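Long-range contacts in P35 (Autographa californica nucleopolyhedrovirus, PDB 1P35), which inhibits caspases and so blocks the apoptosis of infected insect cells, and also suppresses the host's antiviral RNA interference response: residues Leu27-Lys32 / Val42-Asn47; Glu98-Ser103 / Ser162-Ser167. One frame throughout, in Å; residues are numbered along the deposited sequence.

Contact 1: residues Leu27-Lys32 / Val42-Asn47; sequences LVYINK and VLMMFN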
loop_
_atom_site.group_PDB
_atom_site.type_symbol
_atom_site.label_atom_id
_atom_site.label_comp_id
_atom_site.label_asym_id
_atom_site.label_seq_id
_atom_site.Cartn_x
_atom_site.Cartn_y
_atom_site.Cartn_z
ATOM N N LEU A 27 -17.188 4.348 14.072
ATOM C CA LEU A 27 -17.225 3.072 13.443
ATOM C C LEU A 27 -16.828 3.248 11.979
ATOM O O LEU A 27 -17.421 4.064 11.283
ATOM C CB LEU A 27 -18.631 2.456 13.495
ATOM C CG LEU A 27 -18.663 1.167 12.663
ATOM C CD1 LEU A 27 -17.808 0.105 13.389
ATOM C CD2 LEU A 27 -20.087 0.622 12.506
ATOM N N VAL A 28 -15.823 2.475 11.550
ATOM C CA VAL A 28 -15.332 2.434 10.194
ATOM C C VAL A 28 -15.676 0.997 9.816
ATOM O O VAL A 28 -15.385 0.013 10.559
ATOM C CB VAL A 28 -13.813 2.723 10.086
ATOM C CG1 VAL A 28 -13.345 2.405 8.655
ATOM C CG2 VAL A 28 -13.549 4.200 10.280
ATOM N N TYR A 29 -16.347 0.866 8.680
ATOM C CA TYR A 29 -16.833 -0.434 8.290
ATOM C C TYR A 29 -16.604 -0.472 6.782
ATOM O O TYR A 29 -17.117 0.396 6.052
ATOM C CB TYR A 29 -18.348 -0.548 8.650
ATOM C CG TYR A 29 -18.920 -1.966 8.485
ATOM C CD1 TYR A 29 -19.151 -2.466 7.224
ATOM C CD2 TYR A 29 -19.153 -2.818 9.590
ATOM C CE1 TYR A 29 -19.587 -3.754 7.011
ATOM C CE2 TYR A 29 -19.604 -4.167 9.397
ATOM C CZ TYR A 29 -19.817 -4.611 8.062
ATOM O OH TYR A 29 -20.256 -5.885 7.721
ATOM N N ILE A 30 -15.838 -1.479 6.348
ATOM C CA ILE A 30 -15.446 -1.669 4.955
ATOM C C ILE A 30 -15.680 -3.128 4.553
ATOM O O ILE A 30 -15.366 -4.088 5.331
ATOM C CB ILE A 30 -13.894 -1.429 4.775
ATOM C CG1 ILE A 30 -13.524 0.004 5.045
ATOM C CG2 ILE A 30 -13.420 -1.772 3.367
ATOM C CD1 ILE A 30 -12.299 0.058 6.032
ATOM N N ASN A 31 -16.246 -3.318 3.361
ATOM C CA ASN A 31 -16.397 -4.703 2.878
ATOM C C ASN A 31 -16.317 -4.743 1.365
ATOM O O ASN A 31 -16.163 -3.702 0.724
ATOM C CB ASN A 31 -17.702 -5.380 3.369
ATOM C CG ASN A 31 -18.981 -4.769 2.790
ATOM O OD1 ASN A 31 -18.961 -3.932 1.874
ATOM N ND2 ASN A 31 -20.116 -5.178 3.359
ATOM N N LYS A 32 -16.390 -5.939 0.796
ATOM C CA LYS A 32 -16.341 -6.071 -0.651
ATOM C C LYS A 32 -17.422 -6.951 -1.219
ATOM O O LYS A 32 -17.416 -8.176 -1.023
ATOM C CB LYS A 32 -14.959 -6.553 -1.084
ATOM C CG LYS A 32 -14.729 -6.551 -2.590
ATOM C CD LYS A 32 -13.266 -6.833 -2.931
ATOM C CE LYS A 32 -12.360 -5.806 -2.249
ATOM N NZ LYS A 32 -10.936 -5.966 -2.588
ATOM N N VAL A 42 -28.350 -2.375 -2.253
ATOM C CA VAL A 42 -28.009 -3.345 -1.233
ATOM C C VAL A 42 -28.315 -2.558 0.056
ATOM O O VAL A 42 -27.896 -1.401 0.200
ATOM C CB VAL A 42 -26.478 -3.675 -1.264
ATOM C CG1 VAL A 42 -26.103 -4.550 -0.078
ATOM C CG2 VAL A 42 -26.104 -4.343 -2.578
ATOM N N LEU A 43 -29.080 -3.161 0.955
ATOM C CA LEU A 43 -29.388 -2.547 2.244
ATOM C C LEU A 43 -28.615 -3.374 3.296
ATOM O O LEU A 43 -28.937 -4.541 3.539
ATOM C CB LEU A 43 -30.889 -2.630 2.547
ATOM C CG LEU A 43 -31.807 -2.274 1.368
ATOM C CD1 LEU A 43 -33.260 -2.142 1.802
ATOM C CD2 LEU A 43 -31.316 -0.967 0.749
ATOM N N MET A 44 -27.555 -2.802 3.850
ATOM C CA MET A 44 -26.804 -3.494 4.878
ATOM C C MET A 44 -27.165 -2.837 6.211
ATOM O O MET A 44 -27.111 -1.628 6.337
ATOM C CB MET A 44 -25.303 -3.386 4.632
ATOM C CG MET A 44 -24.479 -3.950 5.792
ATOM S SD MET A 44 -22.688 -4.107 5.533
ATOM C CE MET A 44 -22.129 -2.379 5.409
ATOM N N MET A 45 -27.549 -3.616 7.197
ATOM C CA MET A 45 -27.928 -3.002 8.461
ATOM C C MET A 45 -27.286 -3.684 9.600
ATOM O O MET A 45 -26.948 -4.856 9.502
ATOM C CB MET A 45 -29.436 -3.057 8.631
ATOM C CG MET A 45 -30.228 -2.604 7.375
ATOM S SD MET A 45 -31.889 -2.218 7.915
ATOM C CE MET A 45 -32.780 -2.391 6.303
ATOM N N PHE A 46 -27.077 -2.972 10.696
ATOM C CA PHE A 46 -26.478 -3.668 11.818
ATOM C C PHE A 46 -26.627 -2.836 13.070
ATOM O O PHE A 46 -26.843 -1.601 13.031
ATOM C CB PHE A 46 -24.994 -4.005 11.501
ATOM C CG PHE A 46 -24.122 -2.785 11.161
ATOM C CD1 PHE A 46 -23.627 -1.948 12.176
ATOM C CD2 PHE A 46 -23.779 -2.494 9.823
ATOM C CE1 PHE A 46 -22.803 -0.849 11.888
ATOM C CE2 PHE A 46 -22.955 -1.389 9.508
ATOM C CZ PHE A 46 -22.459 -0.561 10.552
ATOM N N ASN A 47 -26.517 -3.520 14.189
ATOM C CA ASN A 47 -26.651 -2.880 15.474
ATOM C C ASN A 47 -25.430 -2.068 15.898
ATOM O O ASN A 47 -24.281 -2.420 15.567
ATOM C CB ASN A 47 -26.953 -3.948 16.539
ATOM C CG ASN A 47 -28.362 -4.509 16.440
ATOM O OD1 ASN A 47 -28.589 -5.720 16.614
ATOM N ND2 ASN A 47 -29.321 -3.630 16.199
#

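Contact 2: residues Glu98-Ser103 / Ser162-Ser167; sequences EHYSVS and SNQVLS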
loop_
_atom_site.group_PDB
_atom_site.type_symbol
_atom_site.label_atom_id
_atom_site.label_comp_id
_atom_site.label_asym_id
_atom_site.label_seq_id
_atom_site.Cartn_x
_atom_site.Cartn_y
_atom_site.Cartn_z
ATOM N N GLU A 98 -16.284 2.892 -2.962
ATOM C CA GLU A 98 -17.679 3.321 -3.088
ATOM C C GLU A 98 -18.146 3.605 -1.646
ATOM O O GLU A 98 -17.629 3.017 -0.704
ATOM C CB GLU A 98 -18.556 2.240 -3.710
ATOM C CG GLU A 98 -18.325 1.935 -5.167
ATOM C CD GLU A 98 -18.862 3.004 -6.070
ATOM O OE1 GLU A 98 -18.350 4.142 -6.016
ATOM O OE2 GLU A 98 -19.806 2.712 -6.829
ATOM N N HIS A 99 -19.109 4.508 -1.473
ATOM C CA HIS A 99 -19.588 4.817 -0.143
ATOM C C HIS A 99 -21.042 4.475 0.082
ATOM O O HIS A 99 -21.906 4.804 -0.737
ATOM C CB HIS A 99 -19.357 6.292 0.165
ATOM C CG HIS A 99 -17.915 6.682 0.129
ATOM N ND1 HIS A 99 -17.206 6.808 -1.050
ATOM C CD2 HIS A 99 -17.035 6.936 1.124
ATOM C CE1 HIS A 99 -15.955 7.129 -0.776
ATOM N NE2 HIS A 99 -15.825 7.215 0.537
ATOM N N TYR A 100 -21.313 3.758 1.170
ATOM C CA TYR A 100 -22.680 3.460 1.464
ATOM C C TYR A 100 -23.313 4.774 1.955
ATOM O O TYR A 100 -22.636 5.621 2.544
ATOM C CB TYR A 100 -22.834 2.451 2.595
ATOM C CG TYR A 100 -22.443 1.002 2.295
ATOM C CD1 TYR A 100 -21.129 0.553 2.438
ATOM C CD2 TYR A 100 -23.410 0.081 1.975
ATOM C CE1 TYR A 100 -20.811 -0.794 2.279
ATOM C CE2 TYR A 100 -23.106 -1.265 1.814
ATOM C CZ TYR A 100 -21.816 -1.703 1.968
ATOM O OH TYR A 100 -21.549 -3.053 1.821
ATOM N N SER A 101 -24.609 4.909 1.699
ATOM C CA SER A 101 -25.406 6.033 2.160
ATOM C C SER A 101 -25.914 5.568 3.581
ATOM O O SER A 101 -26.573 4.543 3.712
ATOM C CB SER A 101 -26.572 6.257 1.165
ATOM O OG SER A 101 -27.310 7.405 1.503
ATOM N N VAL A 102 -25.587 6.335 4.616
ATOM C CA VAL A 102 -25.939 6.020 6.000
ATOM C C VAL A 102 -27.072 6.832 6.652
ATOM O O VAL A 102 -27.114 8.093 6.563
ATOM C CB VAL A 102 -24.661 6.182 6.912
ATOM C CG1 VAL A 102 -24.966 5.903 8.334
ATOM C CG2 VAL A 102 -23.536 5.242 6.386
ATOM N N SER A 103 -27.975 6.097 7.299
ATOM C CA SER A 103 -29.070 6.676 8.087
ATOM C C SER A 103 -29.171 5.833 9.394
ATOM O O SER A 103 -28.518 4.788 9.513
ATOM C CB SER A 103 -30.420 6.700 7.308
ATOM O OG SER A 103 -30.950 5.410 7.057
ATOM N N SER A 162 -14.540 -2.863 -6.403
ATOM C CA SER A 162 -14.393 -1.832 -5.385
ATOM C C SER A 162 -14.591 -2.265 -3.923
ATOM O O SER A 162 -15.325 -3.208 -3.659
ATOM C CB SER A 162 -15.438 -0.705 -5.607
ATOM O OG SER A 162 -15.141 0.098 -6.718
ATOM N N ASN A 163 -13.935 -1.552 -2.996
ATOM C CA ASN A 163 -14.212 -1.722 -1.574
ATOM C C ASN A 163 -15.418 -0.795 -1.378
ATOM O O ASN A 163 -15.456 0.316 -1.992
ATOM C CB ASN A 163 -13.091 -1.194 -0.679
ATOM C CG ASN A 163 -11.901 -2.150 -0.595
ATOM O OD1 ASN A 163 -12.045 -3.316 -0.251
ATOM N ND2 ASN A 163 -10.730 -1.641 -0.898
ATOM N N GLN A 164 -16.397 -1.235 -0.569
ATOM C CA GLN A 164 -17.582 -0.431 -0.279
ATOM C C GLN A 164 -17.287 0.039 1.126
ATOM O O GLN A 164 -17.050 -0.789 1.993
ATOM C CB GLN A 164 -18.858 -1.249 -0.290
ATOM C CG GLN A 164 -18.902 -2.338 -1.353
ATOM C CD GLN A 164 -18.601 -1.825 -2.711
ATOM O OE1 GLN A 164 -18.833 -0.647 -3.007
ATOM N NE2 GLN A 164 -18.099 -2.705 -3.573
ATOM N N VAL A 165 -17.309 1.355 1.369
ATOM C CA VAL A 165 -16.896 1.856 2.669
ATOM C C VAL A 165 -17.875 2.820 3.344
ATOM O O VAL A 165 -18.803 3.348 2.711
ATOM C CB VAL A 165 -15.491 2.516 2.526
ATOM C CG1 VAL A 165 -14.573 1.621 1.656
ATOM C CG2 VAL A 165 -15.607 3.886 1.789
ATOM N N LEU A 166 -17.709 2.988 4.655
ATOM C CA LEU A 166 -18.562 3.906 5.406
ATOM C C LEU A 166 -17.876 4.141 6.716
ATOM O O LEU A 166 -17.066 3.334 7.137
ATOM C CB LEU A 166 -19.956 3.343 5.671
ATOM C CG LEU A 166 -20.104 2.146 6.643
ATOM C CD1 LEU A 166 -20.335 2.623 8.055
ATOM C CD2 LEU A 166 -21.311 1.311 6.264
ATOM N N SER A 167 -18.173 5.280 7.327
ATOM C CA SER A 167 -17.651 5.617 8.630
ATOM C C SER A 167 -18.546 6.700 9.229
ATOM O O SER A 167 -19.069 7.535 8.521
ATOM C CB SER A 167 -16.190 6.081 8.546
ATOM O OG SER A 167 -16.009 7.104 7.580
#

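Contact 1: residues Leu27-Lys32 / Val42-Asn47
Tyr29 meets Met44 and Phe46 between two strands that share no hydrogen bond, their axes 11.4 Å apart at the closest point. The Tyr29 CB points at segment 42-47, and with CG anti to the backbone N (chi1 -171°) the ring is carried out between the two partners. The ring then divides its atoms between them. CD2 lies nearest Phe46 CE2 and CZ, while CD1 lies 3.5 Å from Met44 CE. Further out, CE1 is closer still to Met44 CE, at 3.3 Å, and CE1 also lies 3.5 Å from Met44 SD. At the tip, OH is 3.7 Å from Met44 SD.

Segment 27-32 belongs to strand 24-33 and segment 42-47 to strand 42-48. The pairing from one to the other runs through strands 164-170, 98-106 and 148-154, and this chain of paired strands curves round, bringing 24-33 and 42-48 to face each other across a buried core. Here Tyr29 and Phe46 form an offset stack, centroids 5.0 Å apart and planes tilted by 19°, with Phe46 CE2 over one face of Tyr29 near the rim. Leu27 CD2 is modelled at the edge of the Phe46 ring, too close for the detail to be reliable. A bend at the end of the Met44 chain (chi3 67°) turns CE toward Tyr29. Its sulfur approaches the ring obliquely, a Met-aromatic contact with SD 4.4 Å from the Tyr29 centroid. Asn31 ND2, lying at the edge of the Tyr29 ring, packs 3.5 Å from Met44 SD, and Asn31 OD1 is hydrogen-bonded to Tyr100 OH.

Contact 2: residues Glu98-Ser103 / Ser162-Ser167
Glu98 and Gln164 form a parallel bridge, CA atoms 4.7 Å apart, followed by a second between His99 and Val165. Glu98 straddles Gln164: its N donates to Asn163 O at 2.9 Å, almost straight at 171°, and its O accepts from Val165 N at 2.7 Å. Tyr100 N then donates to Val165 O at 3.0 Å. Tyr100 lies in the break between strand parts 98-99 and 101-103, and beyond it Ser101 and Ser103 find backbone partners on strand 148-154.

His99 and Val165 lie side by side on one face of the pair. Val165 CG2 sits over the imidazole, toward its rim and 3.8 Å from the ring centroid, in a CH-pi contact. On the face of Glu98 and Gln164, Gln164 OE1 crowds Glu98 CB at 3.0 Å; this oxygen is buried without a partner in the model. The Tyr100 ring stands nearly perpendicular to the Gln164 amide, and its CE1 packs 3.3 Å from Gln164 CB; Leu166 CD2 lies 3.9 Å from Tyr100 CD1, and Leu166 CB packs against Val102 CG2. Ser162 OG is hydrogen-bonded to Lys96 O. All three hydrogen bonds between the segments are main-chain, so the direct polar grip comes from the backbone.

How the contacts relate
The two contacts are neighbours, their centres about 7 Å apart, joined where strands 24-33 and 164-170 pair antiparallel. Contact 1 is wholly buried, spans the interior between strands that are not paired, and is made by aromatic and sulfur packing, with no hydrogen bond across it. Contact 2 lies farther from the chain centre and joins adjacent strands by main-chain bonds, with His99 exposed and Tyr100 and Leu166 buried. The latter two reach inward to Met44, packing from contact 2 against contact 1. A polar link also crosses between them: Asn31 O takes a probable hydrogen bond from Gln164 N. Separately, Lys32 packs on Asn163.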